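Local coordinates for glycosyl hydrolases family 2, sugar binding domain protein (Bacteroides uniformis str. 3978 T3 ii, PDB 6D1P) that probably hydrolyses O-glycosidic bonds, acting as a beta-glucuronidase of glycoside hydrolase family 2 in a human gut bacterium, at residues E33-I38 / I162-R167; Q40-I45 / T60-Q65; H71-E76 / G90-M95. One frame throughout, in Å; residues are numbered along the deposited sequence.

Interaction 1: residues E33-I38 / I162-R167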
loop_
_atom_site.group_PDB
_atom_site.type_symbol
_atom_site.label_atom_id
_atom_site.label_comp_id
_atom_site.label_asym_id
_atom_site.label_seq_id
_atom_site.Cartn_x
_atom_site.Cartn_y
_atom_site.Cartn_z
ATOM N N GLU A 33 0.735 14.031 20.617
ATOM C CA GLU A 33 0.529 15.079 19.622
ATOM C C GLU A 33 1.744 15.290 18.721
ATOM O O GLU A 33 2.886 15.029 19.101
ATOM C CB GLU A 33 0.188 16.417 20.285
ATOM C CG GLU A 33 -0.776 16.344 21.423
ATOM C CD GLU A 33 -2.141 15.966 20.962
ATOM O OE1 GLU A 33 -2.596 16.561 19.965
ATOM O OE2 GLU A 33 -2.755 15.068 21.590
ATOM N N HIS A 34 1.464 15.776 17.509
ATOM C CA HIS A 34 2.461 16.364 16.616
ATOM C C HIS A 34 3.451 15.328 16.107
ATOM O O HIS A 34 4.654 15.583 16.025
ATOM C CB HIS A 34 3.189 17.525 17.300
ATOM C CG HIS A 34 2.265 18.479 17.990
ATOM N ND1 HIS A 34 2.294 18.692 19.352
ATOM C CD2 HIS A 34 1.260 19.251 17.509
ATOM C CE1 HIS A 34 1.356 19.564 19.677
ATOM N NE2 HIS A 34 0.713 19.916 18.578
ATOM N N TRP A 35 2.947 14.160 15.747
ATOM C CA TRP A 35 3.770 13.160 15.093
ATOM C C TRP A 35 3.516 13.192 13.593
ATOM O O TRP A 35 2.432 13.545 13.133
ATOM C CB TRP A 35 3.469 11.761 15.619
ATOM C CG TRP A 35 3.922 11.458 16.998
ATOM C CD1 TRP A 35 3.219 11.645 18.163
ATOM C CD2 TRP A 35 5.163 10.847 17.370
ATOM N NE1 TRP A 35 3.958 11.187 19.235
ATOM C CE2 TRP A 35 5.155 10.700 18.773
ATOM C CE3 TRP A 35 6.280 10.414 16.652
ATOM C CZ2 TRP A 35 6.214 10.146 19.467
ATOM C CZ3 TRP A 35 7.338 9.854 17.352
ATOM C CH2 TRP A 35 7.292 9.724 18.748
ATOM N N GLU A 36 4.525 12.813 12.832
ATOM C CA GLU A 36 4.343 12.546 11.422
ATOM C C GLU A 36 4.546 11.059 11.167
ATOM O O GLU A 36 5.368 10.404 11.818
ATOM C CB GLU A 36 5.308 13.368 10.579
ATOM C CG GLU A 36 4.920 14.828 10.471
ATOM C CD GLU A 36 5.844 15.616 9.537
ATOM O OE1 GLU A 36 7.073 15.410 9.591
ATOM O OE2 GLU A 36 5.329 16.429 8.734
ATOM N N PHE A 37 3.793 10.534 10.207
ATOM C CA PHE A 37 3.840 9.113 9.907
ATOM C C PHE A 37 3.803 8.897 8.396
ATOM O O PHE A 37 3.122 9.633 7.683
ATOM C CB PHE A 37 2.676 8.382 10.593
ATOM C CG PHE A 37 2.377 7.065 9.987
ATOM C CD1 PHE A 37 3.185 5.966 10.264
ATOM C CD2 PHE A 37 1.322 6.927 9.098
ATOM C CE1 PHE A 37 2.945 4.743 9.662
ATOM C CE2 PHE A 37 1.066 5.704 8.505
ATOM C CZ PHE A 37 1.876 4.607 8.793
ATOM N N ILE A 38 4.536 7.891 7.906
ATOM C CA ILE A 38 4.448 7.487 6.504
ATOM C C ILE A 38 4.483 5.968 6.444
ATOM O O ILE A 38 5.262 5.334 7.158
ATOM C CB ILE A 38 5.571 8.116 5.633
ATOM C CG1 ILE A 38 5.314 7.855 4.160
ATOM C CG2 ILE A 38 6.948 7.568 5.968
ATOM C CD1 ILE A 38 6.290 8.587 3.256
ATOM N N ILE A 162 14.569 18.069 20.368
ATOM C CA ILE A 162 15.249 16.821 20.032
ATOM C C ILE A 162 14.448 16.097 18.958
ATOM O O ILE A 162 13.253 15.865 19.145
ATOM C CB ILE A 162 15.443 15.911 21.256
ATOM C CG1 ILE A 162 16.070 16.701 22.409
ATOM C CG2 ILE A 162 16.339 14.736 20.907
ATOM C CD1 ILE A 162 17.391 17.337 22.060
ATOM N N PRO A 163 15.063 15.701 17.842
ATOM C CA PRO A 163 14.327 14.939 16.826
ATOM C C PRO A 163 14.303 13.440 17.105
ATOM O O PRO A 163 15.340 12.800 17.328
ATOM C CB PRO A 163 15.086 15.262 15.525
ATOM C CG PRO A 163 16.394 15.937 15.949
ATOM C CD PRO A 163 16.469 15.890 17.458
ATOM N N ILE A 164 13.096 12.883 17.092
ATOM C CA ILE A 164 12.839 11.479 17.382
ATOM C C ILE A 164 12.249 10.835 16.132
ATOM O O ILE A 164 11.365 11.409 15.489
ATOM C CB ILE A 164 11.878 11.337 18.577
ATOM C CG1 ILE A 164 12.529 11.910 19.830
ATOM C CG2 ILE A 164 11.476 9.871 18.822
ATOM C CD1 ILE A 164 13.843 11.248 20.166
ATOM N N ALA A 165 12.731 9.652 15.785
ATOM C CA ALA A 165 12.089 8.866 14.746
ATOM C C ALA A 165 11.985 7.428 15.214
ATOM O O ALA A 165 12.874 6.920 15.908
ATOM C CB ALA A 165 12.837 8.937 13.406
ATOM N N ILE A 166 10.885 6.780 14.839
ATOM C CA ILE A 166 10.614 5.407 15.231
ATOM C C ILE A 166 10.138 4.647 14.009
ATOM O O ILE A 166 9.156 5.049 13.371
ATOM C CB ILE A 166 9.567 5.325 16.344
ATOM C CG1 ILE A 166 10.024 6.164 17.528
ATOM C CG2 ILE A 166 9.386 3.872 16.752
ATOM C CD1 ILE A 166 8.965 6.381 18.543
ATOM N N ARG A 167 10.822 3.548 13.695
ATOM C CA ARG A 167 10.453 2.672 12.591
ATOM C C ARG A 167 9.712 1.472 13.165
ATOM O O ARG A 167 10.247 0.773 14.032
ATOM C CB ARG A 167 11.696 2.229 11.818
ATOM C CG ARG A 167 11.444 1.334 10.600
ATOM C CD ARG A 167 12.782 0.850 9.996
ATOM N NE ARG A 167 12.653 0.128 8.726
ATOM C CZ ARG A 167 12.379 -1.170 8.623
ATOM N NH1 ARG A 167 12.172 -1.906 9.715
ATOM N NH2 ARG A 167 12.296 -1.740 7.434
#
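W35 on strand 35-38 meets I164 and I166 on strand 162-169 across strand 89-96, which lies between them in the six-stranded antiparallel sheet; each flanking strand is antiparallel to the middle one, so the two run in the same direction, and the strand between them rules out direct backbone bonds. The gap of a whole strand is bridged by the length of the indole. Its CG stands anti to the carbonyl carbon (chi1 -71°), and the six-membered end of the ring passes between the side chains of Y92 and T94 on the middle strand to reach the isoleucines. I166 supplies the closest approach, its CD1 lying 3.7 Å from CH2 of W35 and 4.0 Å from CZ3. That methyl arrives obliquely to the ring, at the end of a chain extended at chi2 (168°). I164 turns its CD1 away and offers the branch methyl instead: CG2, anti to the backbone N, is 4.2 Å from W35 CH2. Since I164 and I166 are two residues apart on one strand, both face the indole, while A165 between them packs on helix 45-49. A bond from NE1 of W35 to L31 O satisfies the indole's one polar atom and holds the far side of the ring. Across the contact only carbon meets carbon, so its cohesion is apolar, binding non-adjacent strands on one face of the sugar-binding domain's sheet.

Interaction 2: residues Q40-I45 / T60-Q65. With NA (sodium ion), chain L.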
loop_
_atom_site.group_PDB
_atom_site.type_symbol
_atom_site.label_atom_id
_atom_site.label_comp_id
_atom_site.label_asym_id
_atom_site.label_seq_id
_atom_site.Cartn_x
_atom_site.Cartn_y
_atom_site.Cartn_z
ATOM N N GLN A 40 5.715 3.424 4.719
ATOM C CA GLN A 40 6.735 2.834 3.863
ATOM C C GLN A 40 8.076 3.026 4.544
ATOM O O GLN A 40 8.200 3.778 5.513
ATOM C CB GLN A 40 6.755 3.447 2.466
ATOM C CG GLN A 40 7.115 4.930 2.437
ATOM C CD GLN A 40 7.224 5.444 1.009
ATOM O OE1 GLN A 40 6.225 5.809 0.389
ATOM N NE2 GLN A 40 8.427 5.440 0.473
ATOM N N ASP A 41 9.064 2.295 4.057
ATOM C CA ASP A 41 10.413 2.473 4.545
ATOM C C ASP A 41 10.984 3.726 3.910
ATOM O O ASP A 41 10.560 4.141 2.830
ATOM C CB ASP A 41 11.278 1.263 4.195
ATOM C CG ASP A 41 12.366 0.977 5.239
ATOM O OD1 ASP A 41 12.385 1.604 6.325
ATOM O OD2 ASP A 41 13.222 0.112 4.964
ATOM N N MET A 42 11.951 4.329 4.581
ATOM C CA MET A 42 12.672 5.431 3.977
ATOM C C MET A 42 14.074 4.965 3.611
ATOM O O MET A 42 14.511 3.883 4.008
ATOM C CB MET A 42 12.677 6.633 4.917
ATOM C CG MET A 42 11.263 7.120 5.173
ATOM S SD MET A 42 10.527 7.831 3.673
ATOM C CE MET A 42 11.423 9.397 3.602
ATOM N N GLY A 43 14.776 5.790 2.829
ATOM C CA GLY A 43 16.029 5.356 2.246
ATOM C C GLY A 43 17.191 5.281 3.209
ATOM O O GLY A 43 18.197 4.641 2.893
ATOM N N SER A 44 17.082 5.938 4.359
ATOM C CA SER A 44 18.088 5.922 5.419
ATOM C C SER A 44 17.545 6.795 6.533
ATOM O O SER A 44 16.597 7.558 6.324
ATOM C CB SER A 44 19.443 6.458 4.956
ATOM O OG SER A 44 19.334 7.827 4.614
ATOM N N ILE A 45 18.147 6.681 7.723
ATOM C CA ILE A 45 17.713 7.551 8.814
ATOM C C ILE A 45 18.042 9.001 8.482
ATOM O O ILE A 45 17.325 9.925 8.899
ATOM C CB ILE A 45 18.329 7.102 10.157
ATOM C CG1 ILE A 45 17.816 7.968 11.303
ATOM C CG2 ILE A 45 19.850 7.164 10.125
ATOM C CD1 ILE A 45 16.314 8.049 11.400
ATOM N N THR A 60 11.003 17.138 -0.731
ATOM C CA THR A 60 9.624 17.432 -0.322
ATOM C C THR A 60 8.711 16.218 -0.452
ATOM O O THR A 60 7.608 16.226 0.104
ATOM C CB THR A 60 9.054 18.586 -1.169
ATOM O OG1 THR A 60 9.950 19.694 -1.119
ATOM C CG2 THR A 60 7.684 19.054 -0.658
ATOM N N VAL A 61 9.131 15.200 -1.191
ATOM C CA VAL A 61 8.385 13.952 -1.308
ATOM C C VAL A 61 9.288 12.825 -0.823
ATOM O O VAL A 61 10.526 12.952 -0.831
ATOM C CB VAL A 61 7.881 13.718 -2.753
ATOM C CG1 VAL A 61 7.082 14.926 -3.238
ATOM C CG2 VAL A 61 9.029 13.402 -3.689
ATOM N N PRO A 62 8.703 11.696 -0.376
ATOM C CA PRO A 62 7.262 11.423 -0.257
ATOM C C PRO A 62 6.574 12.252 0.827
ATOM O O PRO A 62 7.256 12.819 1.690
ATOM C CB PRO A 62 7.218 9.924 0.086
ATOM C CG PRO A 62 8.578 9.619 0.665
ATOM C CD PRO A 62 9.523 10.516 -0.043
ATOM N N LEU A 63 5.244 12.320 0.767
ATOM C CA LEU A 63 4.453 13.111 1.696
ATOM C C LEU A 63 4.169 12.300 2.948
ATOM O O LEU A 63 3.901 11.097 2.863
ATOM C CB LEU A 63 3.135 13.532 1.053
ATOM C CG LEU A 63 3.206 14.226 -0.305
ATOM C CD1 LEU A 63 1.833 14.690 -0.767
ATOM C CD2 LEU A 63 4.180 15.396 -0.242
ATOM N N TRP A 64 4.214 12.966 4.104
ATOM C CA TRP A 64 3.899 12.364 5.392
ATOM C C TRP A 64 2.540 12.840 5.900
ATOM O O TRP A 64 2.004 13.872 5.482
ATOM C CB TRP A 64 4.964 12.694 6.447
ATOM C CG TRP A 64 6.339 12.153 6.177
ATOM C CD1 TRP A 64 7.127 12.397 5.071
ATOM C CD2 TRP A 64 7.122 11.322 7.050
ATOM N NE1 TRP A 64 8.333 11.744 5.200
ATOM C CE2 TRP A 64 8.356 11.080 6.402
ATOM C CE3 TRP A 64 6.893 10.747 8.304
ATOM C CZ2 TRP A 64 9.363 10.300 6.978
ATOM C CZ3 TRP A 64 7.893 9.967 8.874
ATOM C CH2 TRP A 64 9.115 9.748 8.205
ATOM N N GLN A 65 1.996 12.082 6.840
ATOM C CA GLN A 65 0.708 12.384 7.440
ATOM C C GLN A 65 0.936 12.979 8.812
ATOM O O GLN A 65 1.846 12.555 9.530
ATOM C CB GLN A 65 -0.153 11.126 7.580
ATOM C CG GLN A 65 -0.351 10.344 6.298
ATOM C CD GLN A 65 -0.825 8.929 6.563
ATOM O OE1 GLN A 65 -1.638 8.694 7.456
ATOM N NE2 GLN A 65 -0.299 7.973 5.796
HETATM NA NA NA L . 21.611 8.327 3.285
HETATM O O HOH W 1 23.331 7.881 4.967
#
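M42, P62 and W64 form the apolar part of this contact. The bend at chi2 (-68°) places M42 SD 4.0 Å from P62 CG, and a second bend at chi3 sets CE 4.1 Å from W64 CZ2. The sulfur also makes a Met-aromatic contact, oblique to the indole, with SD 5.4 Å from the centroid of the W64 six-membered ring. A flexible, polarisable thioether suits a place shared by two rigid rings, and an alanine here would probably leave P62 and the W64 indole without their common partner and open a gap between them. Q40 crosses P62 at a slant, its NE2 4.2 Å from P62 CG.

Among the polar contacts, Q40 NE2 makes a weak bond to D41 O. S44 takes the N-cap of helix 45-49, its OG bonding E47 N, and the same OG binds a sodium ion at 2.7 Å; a water and D434 O of the second subunit are further ligands, so the ion bridges the dimer interface.

Around this core, M42 rests on V48 of helix 45-49 and W91 of strand 89-96; W64 sits between V48 and I38 of strand 35-38, while P62 lies against I38 and meets R172 of the second subunit.

Interaction 3: residues H71-E76 / G90-M95; sequences HCFNAE and GWYRTM
H71 and Y92 are joined by a hydrogen bond between ND1 and OH, 2.6 Å long and nearly straight at 169°, in which either atom could be the donor. The hydroxyl lies at the edge of the imidazole, in its plane, as a ring nitrogen requires. H71 reaches it by placing CG anti to the backbone N (chi1 171°), which sends the ring toward strand 89-96. Y92 instead sets CG anti to the carbonyl carbon, and the phenol reaches across to the 71-76 segment. The two ring planes are almost perpendicular, meeting obliquely rather than stacking.

A chi2 near zero (4°) turns the F73 ring so that its edge meets the phenol hydroxyl, CE1 being 3.7 Å from Y92 OH and 4.1 Å from Y92 CE1, while CZ comes to 3.8 Å from G90 N. Glycine suits that place because a CB on G90 would point at F73 and clash with its CZ. F73 is the second residue of a type I turn from C72 to A75; the turn's own A75 N to C72 O bond is weak, and N74 N bonds C72 SG at 3.4 Å.

Y92 OH is bonded by L190 N as well as by H71. A buried hydroxyl gripped twice, with apolar carbon of F73 beside it, would leave the phenol little freedom to turn, and it ties the 71-76 loop to the sheet by a directional bond within a largely aromatic setting.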
loop_
_atom_site.group_PDB
_atom_site.type_symbol
_atom_site.label_atom_id
_atom_site.label_comp_id
_atom_site.label_asym_id
_atom_site.label_seq_id
_atom_site.Cartn_x
_atom_site.Cartn_y
_atom_site.Cartn_z
ATOM N N HIS A 71 -1.692 5.070 17.183
ATOM C CA HIS A 71 -1.910 5.013 15.750
ATOM C C HIS A 71 -1.612 3.612 15.239
ATOM O O HIS A 71 -0.713 2.921 15.737
ATOM C CB HIS A 71 -1.035 6.035 15.041
ATOM C CG HIS A 71 -1.050 5.896 13.559
ATOM N ND1 HIS A 71 -0.103 5.162 12.874
ATOM C CD2 HIS A 71 -1.915 6.367 12.630
ATOM C CE1 HIS A 71 -0.377 5.206 11.583
ATOM N NE2 HIS A 71 -1.471 5.928 11.410
ATOM N N CYS A 72 -2.358 3.201 14.215
ATOM C CA CYS A 72 -2.236 1.844 13.711
ATOM C C CYS A 72 -2.204 1.843 12.187
ATOM O O CYS A 72 -3.022 2.514 11.552
ATOM C CB CYS A 72 -3.400 0.989 14.233
ATOM S SG CYS A 72 -3.426 -0.682 13.598
ATOM N N PHE A 73 -1.263 1.071 11.611
ATOM C CA PHE A 73 -1.162 0.941 10.156
ATOM C C PHE A 73 -2.486 0.522 9.529
ATOM O O PHE A 73 -2.737 0.807 8.357
ATOM C CB PHE A 73 -0.120 -0.118 9.750
ATOM C CG PHE A 73 1.311 0.214 10.103
ATOM C CD1 PHE A 73 1.643 1.358 10.813
ATOM C CD2 PHE A 73 2.325 -0.648 9.717
ATOM C CE1 PHE A 73 2.957 1.638 11.128
ATOM C CE2 PHE A 73 3.642 -0.385 10.021
ATOM C CZ PHE A 73 3.966 0.757 10.735
ATOM N N ASN A 74 -3.326 -0.192 10.272
ATOM C CA ASN A 74 -4.419 -0.930 9.661
ATOM C C ASN A 74 -5.772 -0.448 10.172
ATOM O O ASN A 74 -6.759 -1.196 10.143
ATOM C CB ASN A 74 -4.229 -2.428 9.898
ATOM C CG ASN A 74 -2.800 -2.881 9.641
ATOM O OD1 ASN A 74 -2.048 -3.121 10.582
ATOM N ND2 ASN A 74 -2.415 -2.999 8.358
ATOM N N ALA A 75 -5.810 0.815 10.632
ATOM C CA ALA A 75 -7.035 1.435 11.120
ATOM C C ALA A 75 -8.200 1.228 10.159
ATOM O O ALA A 75 -9.345 1.058 10.591
ATOM C CB ALA A 75 -6.797 2.932 11.357
ATOM N N GLU A 76 -7.937 1.231 8.867
ATOM C CA GLU A 76 -9.013 0.984 7.919
ATOM C C GLU A 76 -8.815 -0.262 7.073
ATOM O O GLU A 76 -9.802 -0.944 6.764
ATOM C CB GLU A 76 -9.197 2.196 6.983
ATOM C CG GLU A 76 -10.204 3.214 7.497
ATOM C CD GLU A 76 -10.718 4.156 6.399
ATOM O OE1 GLU A 76 -11.576 5.030 6.721
ATOM O OE2 GLU A 76 -10.272 4.017 5.224
ATOM N N GLY A 90 6.944 1.202 8.339
ATOM C CA GLY A 90 6.453 2.567 8.353
ATOM C C GLY A 90 7.231 3.332 9.396
ATOM O O GLY A 90 7.875 2.736 10.263
ATOM N N TRP A 91 7.172 4.662 9.308
ATOM C CA TRP A 91 8.022 5.521 10.126
ATOM C C TRP A 91 7.220 6.595 10.843
ATOM O O TRP A 91 6.297 7.176 10.271
ATOM C CB TRP A 91 9.089 6.219 9.270
ATOM C CG TRP A 91 10.316 5.408 8.900
ATOM C CD1 TRP A 91 10.494 4.640 7.778
ATOM C CD2 TRP A 91 11.546 5.338 9.629
ATOM N NE1 TRP A 91 11.756 4.092 7.771
ATOM C CE2 TRP A 91 12.418 4.501 8.900
ATOM C CE3 TRP A 91 11.995 5.896 10.832
ATOM C CZ2 TRP A 91 13.703 4.207 9.340
ATOM C CZ3 TRP A 91 13.275 5.602 11.263
ATOM C CH2 TRP A 91 14.114 4.770 10.517
ATOM N N TYR A 92 7.618 6.907 12.071
ATOM C CA TYR A 92 7.095 8.054 12.803
ATOM C C TYR A 92 8.227 9.022 13.134
ATOM O O TYR A 92 9.372 8.603 13.321
ATOM C CB TYR A 92 6.424 7.637 14.107
ATOM C CG TYR A 92 5.271 6.686 13.977
ATOM C CD1 TYR A 92 5.474 5.312 13.891
ATOM C CD2 TYR A 92 3.970 7.154 14.018
ATOM C CE1 TYR A 92 4.400 4.432 13.818
ATOM C CE2 TYR A 92 2.902 6.294 13.946
ATOM C CZ TYR A 92 3.119 4.931 13.839
ATOM O OH TYR A 92 2.033 4.085 13.760
ATOM N N ARG A 93 7.907 10.317 13.230
ATOM C CA ARG A 93 8.909 11.298 13.631
ATOM C C ARG A 93 8.245 12.488 14.300
ATOM O O ARG A 93 7.102 12.842 13.985
ATOM C CB ARG A 93 9.747 11.780 12.447
ATOM C CG ARG A 93 8.964 12.515 11.381
ATOM C CD ARG A 93 9.872 12.891 10.198
ATOM N NE ARG A 93 9.168 13.715 9.222
ATOM C CZ ARG A 93 9.590 13.959 7.984
ATOM N NH1 ARG A 93 10.734 13.448 7.536
ATOM N NH2 ARG A 93 8.852 14.712 7.191
ATOM N N THR A 94 8.976 13.101 15.231
ATOM C CA THR A 94 8.490 14.282 15.937
ATOM C C THR A 94 9.656 15.014 16.596
ATOM O O THR A 94 10.810 14.582 16.539
ATOM C CB THR A 94 7.442 13.934 16.994
ATOM O OG1 THR A 94 6.886 15.149 17.479
ATOM C CG2 THR A 94 8.092 13.218 18.185
ATOM N N MET A 95 9.317 16.116 17.266
ATOM C CA MET A 95 10.251 16.990 17.964
ATOM C C MET A 95 9.874 17.023 19.439
ATOM O O MET A 95 8.711 17.282 19.768
ATOM C CB MET A 95 10.186 18.410 17.381
ATOM C CG MET A 95 11.494 18.936 16.873
ATOM S SD MET A 95 12.055 18.039 15.434
ATOM C CE MET A 95 11.274 19.025 14.139
#

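How the interactions relate
From the N terminus, strand 35-38 opens the wide loop that interaction 1 closes at strand 162-169. Nested within it, interaction 2 closes the short excursion through helix 45-49, after which the chain returns as strand 65-67 beside strand 35-38, F37 O meeting Q65 N. Interaction 3 follows in series, closing the stretch from 71-76 to strand 89-96, within the connection that follows strand 65-67; it too lies inside interaction 1. Strand 89-96 separates the two strands of interaction 1 and joins all three: R93 forms a salt bridge with E36, while W91 NE1 bonds D41 OD1, which also pairs with R167. Interactions 1 and 3 share the aromatic side of the sheet through F37 and F73, and interaction 2 ties in the helix.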